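Local coordinates for cell wall binding protein cwp8 (Peptoclostridium difficile, PDB 5J6Q) that is an S-layer-associated cell wall protein that probably attaches to the bacterial surface through its CWB2 anchoring modules, at residues A[2-15]-A[176-188]. Sequence-based numbering, arbitrary orientation.
Sequences DKNYTVSAKDSAKL and ELHTVTVKNADLQ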
loop_
_atom_site.group_PDB
_atom_site.type_symbol
_atom_site.label_atom_id
_atom_site.label_comp_id
_atom_site.label_asym_id
_atom_site.label_seq_id
_atom_site.Cartn_x
_atom_site.Cartn_y
_atom_site.Cartn_z
ATOM N N ASP A 2 17.062 -16.894 19.015
ATOM C CA ASP A 2 15.832 -17.074 19.780
ATOM C C ASP A 2 14.659 -16.223 19.295
ATOM O O ASP A 2 14.535 -15.067 19.693
ATOM C CB ASP A 2 16.096 -16.757 21.269
ATOM C CG ASP A 2 17.137 -15.676 21.508
ATOM O OD1 ASP A 2 17.107 -14.650 20.794
ATOM O OD2 ASP A 2 17.980 -15.857 22.410
ATOM N N LYS A 3 13.789 -16.793 18.443
ATOM C CA LYS A 3 12.618 -16.061 17.961
ATOM C C LYS A 3 11.698 -16.903 17.092
ATOM O O LYS A 3 12.116 -17.904 16.514
ATOM C CB LYS A 3 13.028 -14.800 17.172
ATOM C CG LYS A 3 12.261 -13.541 17.606
ATOM C CD LYS A 3 11.546 -13.751 18.943
ATOM C CE LYS A 3 10.638 -12.622 19.335
ATOM N NZ LYS A 3 9.967 -12.936 20.624
ATOM N N ASN A 4 10.427 -16.489 17.021
ATOM C CA ASN A 4 9.410 -17.174 16.228
ATOM C C ASN A 4 9.059 -16.382 14.969
ATOM O O ASN A 4 8.427 -15.331 15.058
ATOM C CB ASN A 4 8.158 -17.368 17.067
ATOM C CG ASN A 4 8.432 -18.008 18.400
ATOM O OD1 ASN A 4 7.858 -19.056 18.698
ATOM N ND2 ASN A 4 9.373 -17.512 19.210
ATOM N N TYR A 5 9.461 -16.884 13.798
ATOM C CA TYR A 5 9.196 -16.189 12.542
ATOM C C TYR A 5 8.744 -17.128 11.397
ATOM O O TYR A 5 8.523 -18.329 11.623
ATOM C CB TYR A 5 10.470 -15.461 12.112
ATOM C CG TYR A 5 11.634 -16.426 12.018
ATOM C CD1 TYR A 5 11.981 -17.001 10.810
ATOM C CD2 TYR A 5 12.372 -16.763 13.138
ATOM C CE1 TYR A 5 13.038 -17.897 10.711
ATOM C CE2 TYR A 5 13.434 -17.661 13.059
ATOM C CZ TYR A 5 13.759 -18.220 11.844
ATOM O OH TYR A 5 14.797 -19.114 11.748
ATOM N N THR A 6 8.680 -16.574 10.168
ATOM C CA THR A 6 8.233 -17.280 9.017
ATOM C C THR A 6 9.159 -17.075 7.872
ATOM O O THR A 6 9.613 -15.970 7.613
ATOM C CB THR A 6 6.780 -16.814 8.763
ATOM O OG1 THR A 6 6.064 -17.011 9.991
ATOM C CG2 THR A 6 6.119 -17.550 7.661
ATOM N N VAL A 7 9.472 -18.141 7.173
ATOM C CA VAL A 7 10.363 -18.057 6.030
ATOM C C VAL A 7 9.723 -18.740 4.941
ATOM O O VAL A 7 8.890 -19.598 5.163
ATOM C CB VAL A 7 11.763 -18.744 6.266
ATOM C CG1 VAL A 7 12.604 -17.917 7.232
ATOM C CG2 VAL A 7 11.576 -20.160 6.834
ATOM N N SER A 8 10.105 -18.410 3.744
ATOM C CA SER A 8 9.552 -19.140 2.643
ATOM C C SER A 8 10.351 -20.454 2.474
ATOM O O SER A 8 11.514 -20.516 2.863
ATOM C CB SER A 8 9.628 -18.322 1.365
ATOM O OG SER A 8 10.990 -18.142 1.002
ATOM N N ALA A 9 9.716 -21.466 1.906
ATOM C CA ALA A 9 10.344 -22.721 1.601
ATOM C C ALA A 9 11.658 -22.426 0.802
ATOM O O ALA A 9 12.733 -22.822 1.225
ATOM C CB ALA A 9 9.380 -23.582 0.783
ATOM N N LYS A 10 11.564 -21.709 -0.329
ATOM C CA LYS A 10 12.726 -21.378 -1.180
ATOM C C LYS A 10 13.899 -20.765 -0.387
ATOM O O LYS A 10 15.058 -21.077 -0.698
ATOM C CB LYS A 10 12.266 -20.432 -2.315
ATOM C CG LYS A 10 13.397 -19.693 -3.042
ATOM C CD LYS A 10 12.832 -18.942 -4.268
ATOM C CE LYS A 10 12.967 -17.440 -4.136
ATOM N NZ LYS A 10 11.721 -16.716 -4.552
ATOM N N ASP A 11 13.636 -19.950 0.643
ATOM C CA ASP A 11 14.741 -19.368 1.366
ATOM C C ASP A 11 14.897 -20.017 2.750
ATOM O O ASP A 11 15.247 -19.327 3.722
ATOM C CB ASP A 11 14.561 -17.839 1.475
ATOM C CG ASP A 11 14.139 -17.192 0.155
ATOM O OD1 ASP A 11 14.928 -17.257 -0.830
ATOM O OD2 ASP A 11 13.030 -16.639 0.096
ATOM N N SER A 12 14.666 -21.358 2.848
ATOM C CA SER A 12 14.770 -22.055 4.159
ATOM C C SER A 12 16.121 -22.762 4.370
ATOM O O SER A 12 16.255 -23.445 5.375
ATOM C CB SER A 12 13.642 -23.076 4.317
ATOM O OG SER A 12 13.524 -23.932 3.183
ATOM N N ALA A 13 17.134 -22.614 3.426
ATOM C CA ALA A 13 18.490 -23.251 3.561
ATOM C C ALA A 13 19.096 -23.066 4.955
ATOM O O ALA A 13 19.516 -24.020 5.621
ATOM C CB ALA A 13 19.435 -22.644 2.541
ATOM N N LYS A 14 19.129 -21.830 5.374
ATOM C CA LYS A 14 19.640 -21.363 6.644
ATOM C C LYS A 14 18.912 -22.049 7.803
ATOM O O LYS A 14 19.558 -22.383 8.800
ATOM C CB LYS A 14 19.442 -19.833 6.693
ATOM C CG LYS A 14 19.960 -19.168 7.960
ATOM C CD LYS A 14 20.047 -17.655 7.784
ATOM N N LEU A 15 17.573 -22.310 7.685
ATOM C CA LEU A 15 16.916 -22.923 8.839
ATOM C C LEU A 15 17.355 -24.373 8.904
ATOM O O LEU A 15 17.722 -24.852 9.957
ATOM C CB LEU A 15 15.376 -22.801 8.706
ATOM C CG LEU A 15 14.632 -23.569 9.807
ATOM C CD1 LEU A 15 14.675 -22.765 11.086
ATOM C CD2 LEU A 15 13.193 -23.832 9.356
ATOM N N GLU A 176 12.272 -22.198 26.306
ATOM C CA GLU A 176 11.017 -21.989 25.608
ATOM C C GLU A 176 10.937 -22.410 24.148
ATOM O O GLU A 176 11.825 -22.136 23.352
ATOM C CB GLU A 176 10.633 -20.504 25.744
ATOM C CG GLU A 176 10.174 -20.167 27.155
ATOM C CD GLU A 176 8.709 -19.771 27.217
ATOM O OE1 GLU A 176 7.931 -20.171 26.321
ATOM O OE2 GLU A 176 8.341 -19.059 28.168
ATOM N N LEU A 177 9.813 -23.043 23.826
ATOM C CA LEU A 177 9.392 -23.538 22.497
ATOM C C LEU A 177 9.401 -22.420 21.449
ATOM O O LEU A 177 8.543 -21.545 21.557
ATOM C CB LEU A 177 7.939 -24.039 22.690
ATOM C CG LEU A 177 7.203 -24.823 21.583
ATOM C CD1 LEU A 177 6.938 -23.918 20.401
ATOM C CD2 LEU A 177 7.905 -26.076 21.165
ATOM N N HIS A 178 10.349 -22.424 20.464
ATOM C CA HIS A 178 10.381 -21.426 19.373
ATOM C C HIS A 178 9.772 -22.091 18.092
ATOM O O HIS A 178 10.006 -23.272 17.861
ATOM C CB HIS A 178 11.810 -20.928 19.028
ATOM C CG HIS A 178 12.544 -20.345 20.187
ATOM N ND1 HIS A 178 13.419 -21.083 20.961
ATOM C CD2 HIS A 178 12.544 -19.086 20.696
ATOM C CE1 HIS A 178 13.916 -20.284 21.894
ATOM N NE2 HIS A 178 13.409 -19.077 21.760
ATOM N N THR A 179 9.044 -21.340 17.259
ATOM C CA THR A 179 8.395 -21.910 16.111
ATOM C C THR A 179 8.729 -21.187 14.900
ATOM O O THR A 179 8.666 -19.940 14.858
ATOM C CB THR A 179 6.866 -21.869 16.277
ATOM O OG1 THR A 179 6.556 -22.692 17.384
ATOM C CG2 THR A 179 6.129 -22.378 15.009
ATOM N N VAL A 180 9.069 -21.949 13.889
ATOM C CA VAL A 180 9.388 -21.330 12.660
ATOM C C VAL A 180 8.390 -21.897 11.698
ATOM O O VAL A 180 8.256 -23.134 11.545
ATOM C CB VAL A 180 10.849 -21.676 12.237
ATOM C CG1 VAL A 180 11.179 -21.019 10.903
ATOM C CG2 VAL A 180 11.843 -21.266 13.340
ATOM N N THR A 181 7.726 -21.048 11.013
ATOM C CA THR A 181 6.715 -21.541 10.093
ATOM C C THR A 181 7.316 -21.466 8.807
ATOM O O THR A 181 7.976 -20.454 8.552
ATOM C CB THR A 181 5.455 -20.647 10.218
ATOM O OG1 THR A 181 5.048 -20.717 11.607
ATOM C CG2 THR A 181 4.358 -21.067 9.266
ATOM N N VAL A 182 7.158 -22.514 7.980
ATOM C CA VAL A 182 7.761 -22.502 6.654
ATOM C C VAL A 182 6.647 -22.558 5.673
ATOM O O VAL A 182 5.808 -23.466 5.797
ATOM C CB VAL A 182 8.765 -23.699 6.414
ATOM C CG1 VAL A 182 9.189 -23.708 4.967
ATOM C CG2 VAL A 182 10.014 -23.545 7.303
ATOM N N LYS A 183 6.635 -21.606 4.680
ATOM C CA LYS A 183 5.532 -21.522 3.727
ATOM C C LYS A 183 5.958 -21.557 2.310
ATOM O O LYS A 183 6.915 -20.864 1.943
ATOM C CB LYS A 183 4.748 -20.168 3.858
ATOM C CG LYS A 183 4.365 -19.724 5.238
ATOM C CD LYS A 183 3.398 -18.489 5.114
ATOM C CE LYS A 183 2.896 -17.962 6.445
ATOM N NZ LYS A 183 2.242 -16.602 6.319
ATOM N N ASN A 184 5.274 -22.339 1.480
ATOM C CA ASN A 184 5.632 -22.242 0.082
ATOM C C ASN A 184 4.767 -21.045 -0.470
ATOM O O ASN A 184 3.620 -21.197 -0.881
ATOM C CB ASN A 184 5.369 -23.519 -0.610
ATOM C CG ASN A 184 5.550 -23.460 -2.093
ATOM O OD1 ASN A 184 5.758 -22.392 -2.669
ATOM N ND2 ASN A 184 5.462 -24.590 -2.808
ATOM N N ALA A 185 5.360 -19.858 -0.448
ATOM C CA ALA A 185 4.694 -18.615 -0.861
ATOM C C ALA A 185 5.723 -17.528 -0.944
ATOM O O ALA A 185 6.857 -17.720 -0.477
ATOM C CB ALA A 185 3.629 -18.218 0.159
ATOM N N ASP A 186 5.337 -16.383 -1.526
ATOM C CA ASP A 186 6.213 -15.224 -1.678
ATOM C C ASP A 186 5.895 -14.295 -0.552
ATOM O O ASP A 186 4.740 -13.876 -0.430
ATOM C CB ASP A 186 5.959 -14.563 -3.043
ATOM C CG ASP A 186 6.356 -15.486 -4.176
ATOM O OD1 ASP A 186 5.457 -15.910 -4.937
ATOM O OD2 ASP A 186 7.574 -15.801 -4.293
ATOM N N LEU A 187 6.886 -13.941 0.274
ATOM C CA LEU A 187 6.641 -13.121 1.438
ATOM C C LEU A 187 7.411 -11.798 1.398
ATOM O O LEU A 187 8.521 -11.743 0.838
ATOM C CB LEU A 187 7.067 -13.897 2.682
ATOM C CG LEU A 187 6.751 -15.400 2.665
ATOM C CD1 LEU A 187 7.495 -16.090 3.833
ATOM C CD2 LEU A 187 5.248 -15.558 2.769
ATOM N N GLN A 188 6.816 -10.739 2.003
ATOM C CA GLN A 188 7.452 -9.445 2.026
ATOM C C GLN A 188 7.247 -8.845 3.397
ATOM O O GLN A 188 6.182 -9.027 4.005
ATOM C CB GLN A 188 6.805 -8.497 0.986
ATOM C CG GLN A 188 6.909 -8.927 -0.452
ATOM C CD GLN A 188 6.544 -7.764 -1.354
ATOM O OE1 GLN A 188 7.090 -6.671 -1.232
ATOM N NE2 GLN A 188 5.599 -7.969 -2.251
HETATM O O HOH W 1 6.456 -19.131 13.776
#
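Tyr5 holds CG between its backbone N and carbonyl carbon (chi1 56°), which sets its ring alongside the isopropyl group of Val180. Val180 CG2 lies over one ring face, 4.3 Å from the centroid of the Tyr5 ring, in a CH-pi contact. Val180 CG1 meets Tyr5 CE1 at 3.6 Å. Leu15, at the start of helix 13-24, comes from the other direction and lays both its methyls against Val180. Leu15 CD2 also reaches Val182 CG2 tip to tip at 3.8 Å, and Val7 CG2 meets the same methyl as the Val7 and Val182 side chains pass at a slant. These side chains form an apolar layer between helix and strands, and Ile60 of helix 53-61 adds to it at Val182. Strand 5-8 is an edge strand of a mixed five-stranded sheet and runs parallel to 178-183, which bonds to strand 68-75 on its other side. Backbone bonds join the two from Tyr5 O to Ala9 N. Thr181 N gives a fairly straight bond to Tyr5 O (2.9 Å, 166°). Nearer the N-terminus, Asn4 OD1 accepts from Thr179 N at 2.9 Å, with the donor well above the amide carbonyl plane. A water donates to Tyr5 O and Thr179 O. On the face bearing Thr6 and Lys183, Thr6 CG2 lies against the extended lysine chain. Leu187, in strand 186-191 of the next sheet, sets CD1 against the Val7-Ser8 peptide, 3.5 Å from Ser8 N. Ser8 OG accepts from Asp11 N in an ST motif.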